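Local coordinates for glycerol kinase, putative (Plasmodium falciparum, PDB 2W41), which probably phosphorylates glycerol to sn-glycerol 3-phosphate at the expense of ATP, as a member of the FGGY branch of the sugar kinase/Hsp70/actin superfamily, at residues N35-E40 with Y61-E66; R113-V118 with F138-S143. All coordinates share one frame; numbering follows the deposited sequence.

Contact 1: residues N35-E40 with Y61-E66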
ATOM      1  N   ASN B  35      -0.299 -21.858 -36.739  1.00 48.10           N
ATOM      2  CA  ASN B  35      -0.086 -20.447 -37.106  1.00 48.39           C
ATOM      3  C   ASN B  35      -1.218 -19.592 -36.599  1.00 49.05           C
ATOM      4  O   ASN B  35      -2.249 -20.117 -36.189  1.00 49.48           O
ATOM      5  CB  ASN B  35       0.027 -20.281 -38.608  1.00 48.16           C
ATOM      6  CG  ASN B  35       0.871 -19.062 -39.008  1.00 49.50           C
ATOM      7  OD1 ASN B  35       1.434 -18.360 -38.169  1.00 47.88           O
ATOM      8  ND2 ASN B  35       0.958 -18.817 -40.314  1.00 51.48           N
ATOM      9  N   ASN B  36      -1.053 -18.277 -36.622  1.00 49.25           N
ATOM     10  CA  ASN B  36      -2.147 -17.422 -36.217  1.00 50.30           C
ATOM     11  C   ASN B  36      -2.062 -16.024 -36.778  1.00 50.16           C
ATOM     12  O   ASN B  36      -1.039 -15.658 -37.358  1.00 49.84           O
ATOM     13  CB  ASN B  36      -2.357 -17.397 -34.690  1.00 51.02           C
ATOM     14  CG  ASN B  36      -1.406 -16.461 -33.981  1.00 52.85           C
ATOM     15  OD1 ASN B  36      -0.194 -16.504 -34.219  1.00 56.01           O
ATOM     16  ND2 ASN B  36      -1.941 -15.636 -33.077  1.00 50.37           N
ATOM     17  N   LEU B  37      -3.169 -15.283 -36.610  1.00 49.53           N
ATOM     18  CA  LEU B  37      -3.375 -13.944 -37.152  1.00 49.18           C
ATOM     19  C   LEU B  37      -4.337 -13.135 -36.297  1.00 49.64           C
ATOM     20  O   LEU B  37      -5.524 -13.489 -36.190  1.00 50.14           O
ATOM     21  CB  LEU B  37      -3.955 -14.009 -38.579  1.00 48.34           C
ATOM     22  CG  LEU B  37      -3.009 -14.153 -39.775  1.00 46.92           C
ATOM     23  CD1 LEU B  37      -3.770 -14.328 -41.085  1.00 39.96           C
ATOM     24  CD2 LEU B  37      -1.964 -13.003 -39.844  1.00 42.77           C
ATOM     25  N   ASN B  38      -3.831 -12.045 -35.719  1.00 49.98           N
ATOM     26  CA  ASN B  38      -4.650 -11.019 -35.074  1.00 50.40           C
ATOM     27  C   ASN B  38      -5.755 -10.479 -35.983  1.00 50.26           C
ATOM     28  O   ASN B  38      -5.665 -10.620 -37.201  1.00 51.10           O
ATOM     29  CB  ASN B  38      -3.756  -9.900 -34.564  1.00 50.52           C
ATOM     30  CG  ASN B  38      -2.889 -10.333 -33.371  1.00 53.46           C
ATOM     31  OD1 ASN B  38      -2.985 -11.456 -32.855  1.00 57.02           O
ATOM     32  ND2 ASN B  38      -2.049  -9.438 -32.928  1.00 56.21           N
ATOM     33  N   HIS B  39      -6.828  -9.945 -35.385  1.00 49.91           N
ATOM     34  CA  HIS B  39      -7.910  -9.197 -36.079  1.00 49.22           C
ATOM     35  C   HIS B  39      -8.140  -7.986 -35.205  1.00 49.43           C
ATOM     36  O   HIS B  39      -7.730  -8.007 -34.026  1.00 49.75           O
ATOM     37  CB  HIS B  39      -9.208 -10.011 -36.279  1.00 49.30           C
ATOM     38  CG  HIS B  39      -9.718 -10.690 -35.030  1.00 49.76           C
ATOM     39  ND1 HIS B  39      -9.410 -11.996 -34.713  1.00 46.83           N
ATOM     40  CD2 HIS B  39     -10.495 -10.232 -34.015  1.00 48.44           C
ATOM     41  CE1 HIS B  39      -9.971 -12.312 -33.560  1.00 47.61           C
ATOM     42  NE2 HIS B  39     -10.636 -11.263 -33.117  1.00 47.46           N
ATOM     43  N   GLU B  40      -8.737  -6.927 -35.746  1.00 49.09           N
ATOM     44  CA  GLU B  40      -8.754  -5.662 -35.003  1.00 49.81           C
ATOM     45  C   GLU B  40      -9.760  -5.652 -33.850  1.00 49.57           C
ATOM     46  O   GLU B  40     -10.904  -6.020 -34.020  1.00 48.96           O
ATOM     47  CB  GLU B  40      -8.994  -4.445 -35.928  1.00 50.08           C
ATOM     48  CG  GLU B  40      -8.862  -3.114 -35.202  1.00 49.80           C
ATOM     49  CD  GLU B  40      -9.352  -1.904 -35.994  1.00 51.14           C
ATOM     50  OE1 GLU B  40      -9.777  -2.036 -37.181  1.00 49.47           O
ATOM     51  OE2 GLU B  40      -9.316  -0.793 -35.389  1.00 53.00           O
ATOM     52  N   TYR B  61      -9.475 -18.570 -43.457  1.00 45.25           N
ATOM     53  CA  TYR B  61      -9.120 -19.105 -44.779  1.00 45.78           C
ATOM     54  C   TYR B  61      -7.616 -18.950 -45.099  1.00 46.24           C
ATOM     55  O   TYR B  61      -6.975 -19.841 -45.644  1.00 46.40           O
ATOM     56  CB  TYR B  61      -9.911 -18.403 -45.874  1.00 45.66           C
ATOM     57  CG  TYR B  61     -11.402 -18.563 -45.812  1.00 46.58           C
ATOM     58  CD1 TYR B  61     -11.987 -19.697 -45.253  1.00 47.36           C
ATOM     59  CD2 TYR B  61     -12.242 -17.561 -46.326  1.00 47.99           C
ATOM     60  CE1 TYR B  61     -13.384 -19.844 -45.209  1.00 49.80           C
ATOM     61  CE2 TYR B  61     -13.642 -17.672 -46.283  1.00 46.10           C
ATOM     62  CZ  TYR B  61     -14.209 -18.809 -45.747  1.00 48.32           C
ATOM     63  OH  TYR B  61     -15.581 -18.936 -45.701  1.00 47.16           O
ATOM     64  N   ASN B  62      -7.056 -17.796 -44.785  1.00 46.52           N
ATOM     65  CA  ASN B  62      -5.642 -17.632 -44.997  1.00 46.75           C
ATOM     66  C   ASN B  62      -4.761 -18.639 -44.239  1.00 45.92           C
ATOM     67  O   ASN B  62      -3.881 -19.254 -44.846  1.00 46.51           O
ATOM     68  CB  ASN B  62      -5.243 -16.176 -44.801  1.00 47.02           C
ATOM     69  CG  ASN B  62      -5.728 -15.291 -45.975  1.00 50.50           C
ATOM     70  OD1 ASN B  62      -6.096 -15.817 -47.053  1.00 51.77           O
ATOM     71  ND2 ASN B  62      -5.751 -13.953 -45.767  1.00 50.38           N
ATOM     72  N   LEU B  63      -5.027 -18.824 -42.945  1.00 44.78           N
ATOM     73  CA  LEU B  63      -4.306 -19.779 -42.105  1.00 43.87           C
ATOM     74  C   LEU B  63      -4.483 -21.245 -42.584  1.00 44.44           C
ATOM     75  O   LEU B  63      -3.497 -22.048 -42.606  1.00 44.72           O
ATOM     76  CB  LEU B  63      -4.789 -19.649 -40.671  1.00 42.95           C
ATOM     77  CG  LEU B  63      -4.478 -18.336 -39.976  1.00 40.92           C
ATOM     78  CD1 LEU B  63      -5.429 -18.050 -38.803  1.00 36.15           C
ATOM     79  CD2 LEU B  63      -3.001 -18.342 -39.551  1.00 37.15           C
ATOM     80  N   MET B  64      -5.723 -21.587 -42.964  1.00 43.60           N
ATOM     81  CA  MET B  64      -6.055 -22.926 -43.409  1.00 42.80           C
ATOM     82  C   MET B  64      -5.261 -23.244 -44.662  1.00 44.70           C
ATOM     83  O   MET B  64      -4.704 -24.351 -44.808  1.00 45.11           O
ATOM     84  CB  MET B  64      -7.550 -23.070 -43.645  1.00 42.15           C
ATOM     85  CG  MET B  64      -8.374 -23.200 -42.376  1.00 40.73           C
ATOM     86  SD  MET B  64     -10.177 -23.323 -42.629  1.00 40.08           S
ATOM     87  CE  MET B  64     -10.360 -25.015 -43.186  1.00 34.91           C
ATOM     88  N   ASN B  65      -5.163 -22.266 -45.565  1.00 46.26           N
ATOM     89  CA  ASN B  65      -4.501 -22.520 -46.864  1.00 47.21           C
ATOM     90  C   ASN B  65      -2.981 -22.557 -46.780  1.00 48.38           C
ATOM     91  O   ASN B  65      -2.361 -23.371 -47.456  1.00 49.26           O
ATOM     92  CB  ASN B  65      -4.974 -21.555 -47.957  1.00 46.71           C
ATOM     93  CG  ASN B  65      -6.381 -21.850 -48.429  1.00 45.10           C
ATOM     94  OD1 ASN B  65      -6.813 -23.004 -48.544  1.00 43.38           O
ATOM     95  ND2 ASN B  65      -7.100 -20.802 -48.726  1.00 45.27           N
ATOM     96  N   GLU B  66      -2.387 -21.689 -45.951  1.00 49.49           N
ATOM     97  CA  GLU B  66      -0.941 -21.700 -45.736  1.00 50.35           C
ATOM     98  C   GLU B  66      -0.459 -22.916 -44.918  1.00 50.20           C
ATOM     99  O   GLU B  66       0.601 -23.457 -45.215  1.00 50.40           O
ATOM    100  CB  GLU B  66      -0.451 -20.365 -45.155  1.00 50.68           C
ATOM    101  CG  GLU B  66      -0.173 -20.335 -43.642  1.00 55.29           C
ATOM    102  CD  GLU B  66       1.247 -20.750 -43.271  1.00 57.82           C
ATOM    103  OE1 GLU B  66       2.111 -20.623 -44.157  1.00 60.72           O
ATOM    104  OE2 GLU B  66       1.495 -21.180 -42.103  1.00 58.55           O
TER
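Leu-63 packs the end of its side chain against the backbone of Asn-35 and Asn-36. Its CD2 methyl sits 3.5 Å from Asn-36 N and 3.7 Å from both Asn-35 C and Asn-35 CB, so one branch covers the peptide link between the two asparagines. The CG of Leu-63 lies anti to its own carbonyl carbon, which turns it toward the strand, and CD1 comes within 4.2 Å of Leu-37 N. Leu-63 also touches Val-22 of the adjoining strand and is buried. This strand, 31-38, forms an edge of the six-stranded mixed sheet in the N-terminal FGGY domain, an actin-like ATPase fold; helix 53-74 packs against it, the two short segments running nearly antiparallel (159°) with axes 8.6 Å apart. Toward the surface the fit slackens. Leu-37 and Leu-63 run alongside each other, pointing opposite ways, and meet through Leu-37 CG and Leu-63 CD2 at 4.2 Å, while Leu-37 CD1 approaches Asn-62 CB no closer than 4.4 Å. At the partly exposed end, Asn-35 ND2 gives Glu-66 OE2 a weak hydrogen bond of 3.0 Å, bent to 124° at the hydrogen. These two side chains meet roughly perpendicularly, amide and carboxylate planes 66° apart. Asn-36 starts its side chain away from the helix, and its ND2 is hydrogen-bonded to Ser-19 OG.

Contact 2: residues R113-V118 with F138-S143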
ATOM      1  N   ARG B 113     -22.125  -1.898 -23.655  1.00 45.41           N
ATOM      2  CA  ARG B 113     -23.141  -0.875 -24.014  1.00 45.14           C
ATOM      3  C   ARG B 113     -24.521  -1.227 -23.436  1.00 45.92           C
ATOM      4  O   ARG B 113     -25.367  -0.358 -23.313  1.00 47.26           O
ATOM      5  CB  ARG B 113     -23.220  -0.613 -25.530  1.00 44.27           C
ATOM      6  CG  ARG B 113     -24.102  -1.554 -26.288  1.00 43.26           C
ATOM      7  CD  ARG B 113     -23.938  -1.444 -27.814  1.00 43.79           C
ATOM      8  NE  ARG B 113     -22.573  -1.723 -28.221  1.00 45.11           N
ATOM      9  CZ  ARG B 113     -22.110  -1.698 -29.457  1.00 46.02           C
ATOM     10  NH1 ARG B 113     -20.829  -1.958 -29.666  1.00 46.20           N
ATOM     11  NH2 ARG B 113     -22.894  -1.365 -30.472  1.00 47.95           N
ATOM     12  N   VAL B 114     -24.724  -2.493 -23.052  1.00 46.46           N
ATOM     13  CA  VAL B 114     -26.028  -3.010 -22.599  1.00 46.54           C
ATOM     14  C   VAL B 114     -26.233  -2.903 -21.072  1.00 47.87           C
ATOM     15  O   VAL B 114     -27.195  -3.408 -20.522  1.00 47.31           O
ATOM     16  CB  VAL B 114     -26.274  -4.467 -23.126  1.00 46.66           C
ATOM     17  CG1 VAL B 114     -26.138  -4.521 -24.668  1.00 43.98           C
ATOM     18  CG2 VAL B 114     -25.354  -5.475 -22.416  1.00 43.91           C
ATOM     19  N   GLU B 115     -25.326  -2.210 -20.399  1.00 49.71           N
ATOM     20  CA  GLU B 115     -25.378  -2.095 -18.960  1.00 52.06           C
ATOM     21  C   GLU B 115     -26.690  -1.492 -18.398  1.00 52.95           C
ATOM     22  O   GLU B 115     -27.193  -1.949 -17.359  1.00 53.82           O
ATOM     23  CB  GLU B 115     -24.163  -1.329 -18.483  1.00 52.01           C
ATOM     24  CG  GLU B 115     -23.795  -1.638 -17.075  1.00 57.98           C
ATOM     25  CD  GLU B 115     -22.769  -0.641 -16.528  1.00 66.29           C
ATOM     26  OE1 GLU B 115     -21.812  -0.305 -17.282  1.00 69.78           O
ATOM     27  OE2 GLU B 115     -22.915  -0.189 -15.351  1.00 68.41           O
ATOM     28  N   GLU B 116     -27.247  -0.476 -19.064  1.00 53.72           N
ATOM     29  CA  GLU B 116     -28.462   0.184 -18.559  1.00 54.57           C
ATOM     30  C   GLU B 116     -29.644  -0.786 -18.671  1.00 52.79           C
ATOM     31  O   GLU B 116     -30.447  -0.915 -17.723  1.00 52.46           O
ATOM     32  CB  GLU B 116     -28.739   1.499 -19.311  1.00 54.68           C
ATOM     33  CG  GLU B 116     -29.789   2.436 -18.676  1.00 57.34           C
ATOM     34  CD  GLU B 116     -30.561   3.257 -19.741  1.00 60.03           C
ATOM     35  OE1 GLU B 116     -31.141   2.659 -20.713  1.00 64.26           O
ATOM     36  OE2 GLU B 116     -30.591   4.511 -19.601  1.00 65.97           O
ATOM     37  N   LEU B 117     -29.736  -1.469 -19.815  1.00 51.06           N
ATOM     38  CA  LEU B 117     -30.750  -2.492 -19.990  1.00 49.81           C
ATOM     39  C   LEU B 117     -30.716  -3.607 -18.924  1.00 49.38           C
ATOM     40  O   LEU B 117     -31.769  -4.050 -18.433  1.00 49.74           O
ATOM     41  CB  LEU B 117     -30.645  -3.090 -21.372  1.00 49.58           C
ATOM     42  CG  LEU B 117     -31.062  -2.275 -22.570  1.00 50.42           C
ATOM     43  CD1 LEU B 117     -30.669  -3.048 -23.804  1.00 47.72           C
ATOM     44  CD2 LEU B 117     -32.584  -2.042 -22.527  1.00 50.73           C
ATOM     45  N   VAL B 118     -29.525  -4.079 -18.570  1.00 48.96           N
ATOM     46  CA  VAL B 118     -29.408  -5.139 -17.587  1.00 48.53           C
ATOM     47  C   VAL B 118     -29.998  -4.615 -16.275  1.00 49.17           C
ATOM     48  O   VAL B 118     -30.790  -5.306 -15.632  1.00 49.63           O
ATOM     49  CB  VAL B 118     -27.925  -5.662 -17.450  1.00 48.63           C
ATOM     50  CG1 VAL B 118     -27.737  -6.600 -16.249  1.00 47.64           C
ATOM     51  CG2 VAL B 118     -27.499  -6.364 -18.709  1.00 47.41           C
ATOM     52  N   PHE B 138     -29.175 -11.896 -15.132  1.00 42.17           N
ATOM     53  CA  PHE B 138     -29.027 -11.115 -16.354  1.00 42.09           C
ATOM     54  C   PHE B 138     -27.630 -10.540 -16.298  1.00 41.17           C
ATOM     55  O   PHE B 138     -27.150 -10.242 -15.214  1.00 41.59           O
ATOM     56  CB  PHE B 138     -30.047  -9.953 -16.417  1.00 42.86           C
ATOM     57  CG  PHE B 138     -31.472 -10.371 -16.712  1.00 44.76           C
ATOM     58  CD1 PHE B 138     -31.772 -11.241 -17.778  1.00 46.44           C
ATOM     59  CD2 PHE B 138     -32.534  -9.831 -15.970  1.00 45.09           C
ATOM     60  CE1 PHE B 138     -33.101 -11.596 -18.063  1.00 44.58           C
ATOM     61  CE2 PHE B 138     -33.838 -10.184 -16.253  1.00 43.87           C
ATOM     62  CZ  PHE B 138     -34.118 -11.074 -17.306  1.00 44.00           C
ATOM     63  N   ASN B 139     -26.973 -10.368 -17.442  1.00 40.27           N
ATOM     64  CA  ASN B 139     -25.644  -9.771 -17.432  1.00 39.21           C
ATOM     65  C   ASN B 139     -25.290  -9.145 -18.771  1.00 39.41           C
ATOM     66  O   ASN B 139     -26.022  -9.303 -19.779  1.00 37.98           O
ATOM     67  CB  ASN B 139     -24.577 -10.813 -16.972  1.00 39.79           C
ATOM     68  CG  ASN B 139     -24.432 -11.979 -17.936  1.00 37.70           C
ATOM     69  OD1 ASN B 139     -23.871 -11.839 -19.005  1.00 38.34           O
ATOM     70  ND2 ASN B 139     -24.929 -13.125 -17.548  1.00 39.65           N
ATOM     71  N   THR B 140     -24.170  -8.416 -18.782  1.00 39.56           N
ATOM     72  CA  THR B 140     -23.719  -7.737 -20.009  1.00 39.46           C
ATOM     73  C   THR B 140     -22.931  -8.625 -20.938  1.00 39.57           C
ATOM     74  O   THR B 140     -22.780  -8.269 -22.107  1.00 40.68           O
ATOM     75  CB  THR B 140     -22.871  -6.459 -19.712  1.00 39.95           C
ATOM     76  OG1 THR B 140     -21.808  -6.797 -18.801  1.00 40.67           O
ATOM     77  CG2 THR B 140     -23.741  -5.367 -19.105  1.00 38.05           C
ATOM     78  N   TYR B 141     -22.436  -9.769 -20.438  1.00 39.22           N
ATOM     79  CA  TYR B 141     -21.546 -10.650 -21.229  1.00 39.28           C
ATOM     80  C   TYR B 141     -22.242 -11.559 -22.242  1.00 38.36           C
ATOM     81  O   TYR B 141     -21.867 -11.611 -23.393  1.00 37.35           O
ATOM     82  CB  TYR B 141     -20.625 -11.459 -20.309  1.00 39.87           C
ATOM     83  CG  TYR B 141     -19.744 -10.598 -19.436  1.00 41.19           C
ATOM     84  CD1 TYR B 141     -18.571 -10.023 -19.926  1.00 41.61           C
ATOM     85  CD2 TYR B 141     -20.083 -10.361 -18.116  1.00 44.07           C
ATOM     86  CE1 TYR B 141     -17.761  -9.243 -19.111  1.00 42.80           C
ATOM     87  CE2 TYR B 141     -19.278  -9.584 -17.292  1.00 44.70           C
ATOM     88  CZ  TYR B 141     -18.126  -9.029 -17.795  1.00 44.47           C
ATOM     89  OH  TYR B 141     -17.355  -8.258 -16.946  1.00 45.94           O
ATOM     90  N   PHE B 142     -23.257 -12.270 -21.786  1.00 39.02           N
ATOM     91  CA  PHE B 142     -24.034 -13.196 -22.614  1.00 39.84           C
ATOM     92  C   PHE B 142     -24.727 -12.505 -23.799  1.00 40.41           C
ATOM     93  O   PHE B 142     -24.867 -11.285 -23.808  1.00 40.86           O
ATOM     94  CB  PHE B 142     -25.043 -13.924 -21.722  1.00 39.88           C
ATOM     95  CG  PHE B 142     -24.430 -15.021 -20.860  1.00 38.72           C
ATOM     96  CD1 PHE B 142     -23.164 -14.892 -20.318  1.00 37.67           C
ATOM     97  CD2 PHE B 142     -25.138 -16.163 -20.572  1.00 39.09           C
ATOM     98  CE1 PHE B 142     -22.619 -15.899 -19.527  1.00 37.33           C
ATOM     99  CE2 PHE B 142     -24.599 -17.159 -19.761  1.00 37.35           C
ATOM    100  CZ  PHE B 142     -23.346 -17.024 -19.246  1.00 35.28           C
ATOM    101  N   SER B 143     -25.143 -13.283 -24.788  1.00 40.60           N
ATOM    102  CA  SER B 143     -25.560 -12.750 -26.069  1.00 41.93           C
ATOM    103  C   SER B 143     -26.891 -11.954 -26.096  1.00 43.03           C
ATOM    104  O   SER B 143     -27.032 -11.059 -26.908  1.00 43.02           O
ATOM    105  CB  SER B 143     -25.649 -13.877 -27.083  1.00 41.65           C
ATOM    106  OG  SER B 143     -24.498 -14.672 -27.038  1.00 42.91           O
TER
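With chi1 of 170°, Val-118 splays its methyls over two successive residues of the loop: CG1, anti to its backbone N, rests against Phe-138, and CG2, anti to its carbonyl carbon, lies 3.5 Å from Asn-139 O. In Thr-140, OG1 stands between the backbone N and the carbonyl carbon (chi1 52°), which puts CG2 anti to the carbonyl carbon and directs this methyl at the first turn of helix 115-124. There Thr-140 CG2 meets Val-114 CG2 at 3.7 Å and Glu-115 CA at the same separation, with Val-118 CG2 next to it at 3.9 Å. Val-114 and Thr-140 lie alongside each other, pointing opposite ways. Phe-138 contributes its CB, 4.1 Å from Val-118 CG1, while its ring is turned from residues 113-118. The contact is made by methyl groups, packed on one another and on backbone atoms. Within the loop, Asn-139 forms an Asx motif: its OD1 accepts a nearly straight bond from Phe-142 N (2.9 Å, 174°), lying in the carbonyl plane, and a weak one from Tyr-141 N. Val-114 is the N-cap residue of helix 115-124, and the loop joins helix 127-134 to helix 144-152. Phe-145 of the latter touches both Val-114 and Val-118, while the Phe-138 side chain touches Ile-130 of helix 127-134 and Phe-121 further along helix 115-124.

How the contacts relate
Contacts 1 and 2 follow one another along the chain, the first closing before the second opens, and both belong to the N-terminal FGGY domain. Their centres are about 31 Å apart and their nearest atoms about 12 Å, so they do not touch. Both lie away from the residues that bind ADP, such as Thr-274, Gly-319, Ser-338 and Gly-420, which belong to the C-terminal part of the chain. Contact 1 nevertheless comes within about 11 Å of the bound ADP, measured from the side chain of Asn-36. Contact 2 has a different small molecule nearby, a 1,2-ethanediol about 5 Å from the side chain of Asn-139, probably carried over from crystallisation.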